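Local coordinates for protein tyrosine--tRNA ligase, mitochondrial (Emericella nidulans, PDB 5IHX) that probably catalyses the ATP-dependent attachment of L-tyrosine to its cognate tRNA, as a class I aminoacyl-tRNA synthetase, and binds tyrosine in its catalytic domain, at residues G67-V72 with W223-L228; Q234-G239 with G244-G249. One frame throughout, in Å; residues are numbered along the deposited sequence.

In the fold
Both contacts are buried in a class I synthetase domain: contact 1 sets helix 212-229 against strand 68-72, contact 2 sets helix 243-259 against strand 235-238, and the two strands are parallel neighbours in the sheet. Contact 1 joins distant parts of the chain, contact 2 a strand to the helix that follows it in a beta-alpha-beta unit. Their centres lie about 9 Å apart, and backbone bonds from Y69 to V235 and V237 tie the strands together. The chemistry differs with place: aromatic packing and a polar grip on the substrate hydroxyl in contact 1, a van der Waals fit of isoleucine against amide and glycine in contact 2. Both contribute residues to the tyrosine pocket.

Contact 1 (G67-V72 with W223-L228); sequences GIYAGV and WDWWML. With TYR (tyrosine), chain C.
Y69 faces L228 where strand 68-72 and helix 223-228 run roughly antiparallel, at 148°, their axes 10.3 Å apart at closest approach. The strand sends one large side chain across the gap, and Y69 meets L228 over one face, W225 at its edge and the substrate at its hydroxyl. The methyl CD1 of L228 makes a CH-pi contact 3.6 Å from the ring centroid, set toward the ring's CG side. At the rim, the CE2 edge of Y69 points into the five-membered ring of W225, approaching its CD1 to 3.6 Å; with the planes at 65° this is an edge-to-face pair. W225 holds its indole there with CG anti to the backbone N (chi1 -164°), and its NE1 is bonded to the carbonyl of C233. Packed by leucine and indole, the phenol of Y69 carries its hydroxyl to the bound tyrosine, donating from OH to the substrate OH over 3.2 Å. The substrate hydroxyl in turn gives its own proton to D224, 2.9 Å from OD1. The substrate OH is thus both acceptor, from Y69, and donor, to D224, an arrangement consistent with recognition of the substrate's para-hydroxyl. D224 is itself held by second-shell donors, N169 on OD1 and the indoles of W172 and W173 on OD2, which fix the rotation of the carboxylate. Nearer the substrate's backbone end, G71 brings CA within 3.5 Å of the ligand's CD1, a closeness that its lack of a side chain permits. Strand 68-72 lies between strands 235-238 and 100-104 in the parallel part of the sheet, with helix 212-229 packed over it and the side chain of W225 reaching on to Q236 of strand 235-238 and V250 of helix 243-259.

Contact 2 (Q234-G239 with G244-G249); sequences QVQVGG and GNILFG
Q236 leaves its strand with CG anti to the backbone N (chi1 177°) and continues fully extended, while I246 turns CG1 away from its own carbonyl carbon and beside its backbone N (chi1 -65°); the two side chains thereby meet between strand and helix. On the I246 side the touching is done by CG1 and CD1. CG1 lies over one face of the Q236 amide, almost directly above CD at 3.9 Å. Beyond it, CD1 of I246 reaches the strand backbone, 3.8 Å from the N of G238, where the absence of a side chain leaves the methyl close to the main chain. The amide is not left to apolar company, since OE1 of Q236 accepts from NE2 of Q221, another residue of the tyrosine pocket. I246 thus backs a glutamine whose side chain lies about 4 Å from the bound tyrosine. Strand 235-238 and helix 244-249 run almost exactly antiparallel, at 168°, with axes 9.4 Å apart, as expected for the first half of a right-handed beta-alpha-beta crossover. The unit is completed by strand 277-280, which borders 235-238 in the sheet, with strand 68-72 on the other side of 235-238 and helix 212-229 beside helix 243-259.

Contact 1 (G67-V72 with W223-L228)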
loop_
_atom_site.group_PDB
_atom_site.type_symbol
_atom_site.label_atom_id
_atom_site.label_comp_id
_atom_site.label_asym_id
_atom_site.label_seq_id
_atom_site.Cartn_x
_atom_site.Cartn_y
_atom_site.Cartn_z
ATOM N N GLY A 67 6.809 7.843 26.575
ATOM C CA GLY A 67 5.440 7.865 26.107
ATOM C C GLY A 67 4.933 6.462 25.844
ATOM O O GLY A 67 5.704 5.566 25.497
ATOM N N ILE A 68 3.629 6.271 26.024
ATOM C CA ILE A 68 2.994 4.981 25.784
ATOM C C ILE A 68 1.651 5.215 25.108
ATOM O O ILE A 68 0.990 6.211 25.387
ATOM C CB ILE A 68 2.797 4.187 27.093
ATOM C CG1 ILE A 68 2.079 2.864 26.815
ATOM C CG2 ILE A 68 2.026 5.018 28.112
ATOM C CD1 ILE A 68 2.099 1.899 27.987
ATOM N N TYR A 69 1.255 4.321 24.204
ATOM C CA TYR A 69 -0.031 4.475 23.530
ATOM C C TYR A 69 -0.761 3.157 23.340
ATOM O O TYR A 69 -0.160 2.081 23.348
ATOM C CB TYR A 69 0.152 5.162 22.170
ATOM C CG TYR A 69 0.367 4.233 20.990
ATOM C CD1 TYR A 69 -0.699 3.849 20.186
ATOM C CD2 TYR A 69 1.634 3.766 20.662
ATOM C CE1 TYR A 69 -0.517 3.012 19.102
ATOM C CE2 TYR A 69 1.828 2.927 19.571
ATOM C CZ TYR A 69 0.748 2.557 18.795
ATOM O OH TYR A 69 0.927 1.725 17.711
ATOM N N ALA A 70 -2.079 3.270 23.197
ATOM C CA ALA A 70 -2.939 2.147 22.861
ATOM C C ALA A 70 -3.850 2.573 21.723
ATOM O O ALA A 70 -4.301 3.718 21.686
ATOM C CB ALA A 70 -3.747 1.711 24.060
ATOM N N GLY A 71 -4.105 1.656 20.796
ATOM C CA GLY A 71 -4.935 1.946 19.642
ATOM C C GLY A 71 -6.290 1.271 19.712
ATOM O O GLY A 71 -6.442 0.228 20.346
ATOM N N VAL A 72 -7.279 1.874 19.061
ATOM C CA VAL A 72 -8.603 1.278 18.966
ATOM C C VAL A 72 -9.221 1.623 17.614
ATOM O O VAL A 72 -9.179 2.774 17.180
ATOM C CB VAL A 72 -9.532 1.748 20.116
ATOM C CG1 VAL A 72 -9.614 3.273 20.171
ATOM C CG2 VAL A 72 -10.924 1.145 19.966
ATOM N N TRP A 223 3.581 1.605 11.133
ATOM C CA TRP A 223 3.793 2.983 10.717
ATOM C C TRP A 223 3.157 3.946 11.723
ATOM O O TRP A 223 3.738 4.983 12.043
ATOM C CB TRP A 223 3.236 3.214 9.309
ATOM C CG TRP A 223 3.701 4.496 8.686
ATOM C CD1 TRP A 223 3.023 5.679 8.632
ATOM C CD2 TRP A 223 4.957 4.723 8.036
ATOM N NE1 TRP A 223 3.777 6.627 7.982
ATOM C CE2 TRP A 223 4.970 6.067 7.609
ATOM C CE3 TRP A 223 6.072 3.921 7.771
ATOM C CZ2 TRP A 223 6.053 6.624 6.931
ATOM C CZ3 TRP A 223 7.147 4.477 7.102
ATOM C CH2 TRP A 223 7.129 5.815 6.688
ATOM N N ASP A 224 1.963 3.604 12.210
ATOM C CA ASP A 224 1.316 4.380 13.272
ATOM C C ASP A 224 2.274 4.591 14.435
ATOM O O ASP A 224 2.470 5.713 14.899
ATOM C CB ASP A 224 0.056 3.682 13.787
ATOM C CG ASP A 224 -1.122 3.810 12.844
ATOM O OD1 ASP A 224 -2.124 3.099 13.067
ATOM O OD2 ASP A 224 -1.049 4.608 11.886
ATOM N N TRP A 225 2.868 3.495 14.899
ATOM C CA TRP A 225 3.801 3.537 16.017
ATOM C C TRP A 225 4.977 4.445 15.684
ATOM O O TRP A 225 5.366 5.293 16.489
ATOM C CB TRP A 225 4.297 2.131 16.353
ATOM C CG TRP A 225 4.958 2.018 17.696
ATOM C CD1 TRP A 225 5.310 3.041 18.529
ATOM C CD2 TRP A 225 5.342 0.810 18.363
ATOM N NE1 TRP A 225 5.891 2.545 19.669
ATOM C CE2 TRP A 225 5.923 1.178 19.594
ATOM C CE3 TRP A 225 5.252 -0.548 18.039
ATOM C CZ2 TRP A 225 6.407 0.238 20.501
ATOM C CZ3 TRP A 225 5.734 -1.478 18.940
ATOM C CH2 TRP A 225 6.306 -1.081 20.157
ATOM N N TRP A 226 5.538 4.263 14.492
ATOM C CA TRP A 226 6.655 5.082 14.039
ATOM C C TRP A 226 6.314 6.568 14.116
ATOM O O TRP A 226 7.121 7.372 14.580
ATOM C CB TRP A 226 7.051 4.703 12.609
ATOM C CG TRP A 226 7.938 5.712 11.948
ATOM C CD1 TRP A 226 7.676 6.407 10.805
ATOM C CD2 TRP A 226 9.229 6.147 12.394
ATOM N NE1 TRP A 226 8.722 7.245 10.507
ATOM C CE2 TRP A 226 9.688 7.106 11.469
ATOM C CE3 TRP A 226 10.040 5.820 13.484
ATOM C CZ2 TRP A 226 10.922 7.738 11.600
ATOM C CZ3 TRP A 226 11.265 6.452 13.613
ATOM C CH2 TRP A 226 11.692 7.399 12.676
ATOM N N MET A 227 5.111 6.926 13.675
ATOM C CA MET A 227 4.667 8.314 13.711
ATOM C C MET A 227 4.629 8.857 15.141
ATOM O O MET A 227 4.935 10.024 15.376
ATOM C CB MET A 227 3.286 8.447 13.066
ATOM C CG MET A 227 3.268 8.222 11.558
ATOM S SD MET A 227 4.245 9.421 10.626
ATOM C CE MET A 227 3.404 10.949 11.024
ATOM N N LEU A 228 4.248 8.009 16.094
ATOM C CA LEU A 228 4.203 8.411 17.498
ATOM C C LEU A 228 5.581 8.295 18.144
ATOM O O LEU A 228 5.945 9.088 19.013
ATOM C CB LEU A 228 3.194 7.560 18.267
ATOM C CG LEU A 228 1.742 7.644 17.783
ATOM C CD1 LEU A 228 0.852 6.732 18.616
ATOM C CD2 LEU A 228 1.223 9.076 17.805
HETATM N N TYR C . -5.167 -3.117 15.609
HETATM C CA TYR C . -5.741 -2.802 16.948
HETATM C C TYR C . -7.042 -3.564 17.176
HETATM O O TYR C . -7.419 -3.859 18.311
HETATM C CB TYR C . -5.984 -1.298 17.086
HETATM C CG TYR C . -4.791 -0.460 16.700
HETATM C CD1 TYR C . -3.621 -0.498 17.449
HETATM C CD2 TYR C . -4.830 0.369 15.586
HETATM C CE1 TYR C . -2.527 0.265 17.102
HETATM C CE2 TYR C . -3.741 1.135 15.230
HETATM C CZ TYR C . -2.593 1.081 15.993
HETATM O OH TYR C . -1.504 1.841 15.642
HETATM O OXT TYR C . -7.749 -3.898 16.225
#

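Contact 2 (Q234-G239 with G244-G249)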
loop_
_atom_site.group_PDB
_atom_site.type_symbol
_atom_site.label_atom_id
_atom_site.label_comp_id
_atom_site.label_asym_id
_atom_site.label_seq_id
_atom_site.Cartn_x
_atom_site.Cartn_y
_atom_site.Cartn_z
ATOM N N GLN A 234 7.691 5.582 22.975
ATOM C CA GLN A 234 8.549 4.414 22.837
ATOM C C GLN A 234 7.815 3.092 23.080
ATOM O O GLN A 234 8.251 2.044 22.598
ATOM C CB GLN A 234 9.730 4.541 23.802
ATOM C CG GLN A 234 10.804 3.483 23.635
ATOM C CD GLN A 234 11.979 3.706 24.565
ATOM O OE1 GLN A 234 12.255 4.833 24.971
ATOM N NE2 GLN A 234 12.678 2.630 24.904
ATOM N N VAL A 235 6.701 3.145 23.808
ATOM C CA VAL A 235 5.997 1.933 24.229
ATOM C C VAL A 235 4.580 1.839 23.660
ATOM O O VAL A 235 3.886 2.845 23.532
ATOM C CB VAL A 235 5.913 1.847 25.773
ATOM C CG1 VAL A 235 5.297 0.522 26.209
ATOM C CG2 VAL A 235 7.293 2.020 26.395
ATOM N N GLN A 236 4.167 0.624 23.301
ATOM C CA GLN A 236 2.783 0.366 22.909
ATOM C C GLN A 236 2.173 -0.712 23.795
ATOM O O GLN A 236 2.822 -1.712 24.100
ATOM C CB GLN A 236 2.685 -0.065 21.444
ATOM C CG GLN A 236 1.253 -0.407 21.017
ATOM C CD GLN A 236 1.115 -0.824 19.556
ATOM O OE1 GLN A 236 0.018 -1.154 19.103
ATOM N NE2 GLN A 236 2.218 -0.806 18.815
ATOM N N VAL A 237 0.922 -0.497 24.198
ATOM C CA VAL A 237 0.151 -1.508 24.911
ATOM C C VAL A 237 -1.109 -1.856 24.121
ATOM O O VAL A 237 -1.730 -0.990 23.509
ATOM C CB VAL A 237 -0.230 -1.035 26.335
ATOM C CG1 VAL A 237 -1.023 0.260 26.284
ATOM C CG2 VAL A 237 -1.020 -2.116 27.069
ATOM N N GLY A 238 -1.475 -3.135 24.132
ATOM C CA GLY A 238 -2.662 -3.594 23.435
ATOM C C GLY A 238 -3.298 -4.784 24.123
ATOM O O GLY A 238 -2.802 -5.260 25.141
ATOM N N GLY A 239 -4.415 -5.254 23.575
ATOM C CA GLY A 239 -5.064 -6.447 24.084
ATOM C C GLY A 239 -4.197 -7.676 23.869
ATOM O O GLY A 239 -3.205 -7.624 23.143
ATOM N N GLY A 244 1.151 -10.342 18.218
ATOM C CA GLY A 244 1.723 -10.434 16.887
ATOM C C GLY A 244 1.977 -9.086 16.238
ATOM O O GLY A 244 3.077 -8.832 15.744
ATOM N N ASN A 245 0.965 -8.222 16.229
ATOM C CA ASN A 245 1.104 -6.893 15.632
ATOM C C ASN A 245 2.147 -6.044 16.346
ATOM O O ASN A 245 2.906 -5.318 15.705
ATOM C CB ASN A 245 -0.238 -6.157 15.624
ATOM C CG ASN A 245 -1.245 -6.781 14.672
ATOM O OD1 ASN A 245 -0.872 -7.416 13.685
ATOM N ND2 ASN A 245 -2.527 -6.587 14.957
ATOM N N ILE A 246 2.183 -6.126 17.671
ATOM C CA ILE A 246 3.136 -5.340 18.443
ATOM C C ILE A 246 4.551 -5.872 18.215
ATOM O O ILE A 246 5.495 -5.092 18.102
ATOM C CB ILE A 246 2.790 -5.349 19.948
ATOM C CG1 ILE A 246 1.445 -4.654 20.171
ATOM C CG2 ILE A 246 3.880 -4.647 20.761
ATOM C CD1 ILE A 246 0.928 -4.719 21.597
ATOM N N LEU A 247 4.693 -7.193 18.138
ATOM C CA LEU A 247 5.988 -7.810 17.855
ATOM C C LEU A 247 6.505 -7.340 16.500
ATOM O O LEU A 247 7.657 -6.919 16.373
ATOM C CB LEU A 247 5.884 -9.338 17.886
ATOM C CG LEU A 247 7.153 -10.116 17.516
ATOM C CD1 LEU A 247 8.291 -9.852 18.494
ATOM C CD2 LEU A 247 6.850 -11.603 17.450
ATOM N N PHE A 248 5.651 -7.425 15.487
ATOM C CA PHE A 248 5.994 -6.938 14.160
ATOM C C PHE A 248 6.367 -5.461 14.229
ATOM O O PHE A 248 7.304 -5.013 13.570
ATOM C CB PHE A 248 4.827 -7.143 13.192
ATOM C CG PHE A 248 5.120 -6.692 11.790
ATOM C CD1 PHE A 248 5.592 -7.590 10.848
ATOM C CD2 PHE A 248 4.929 -5.372 11.414
ATOM C CE1 PHE A 248 5.866 -7.181 9.555
ATOM C CE2 PHE A 248 5.202 -4.957 10.124
ATOM C CZ PHE A 248 5.670 -5.863 9.194
ATOM N N GLY A 249 5.623 -4.714 15.038
ATOM C CA GLY A 249 5.835 -3.286 15.178
ATOM C C GLY A 249 7.193 -2.934 15.751
ATOM O O GLY A 249 7.833 -1.990 15.294
#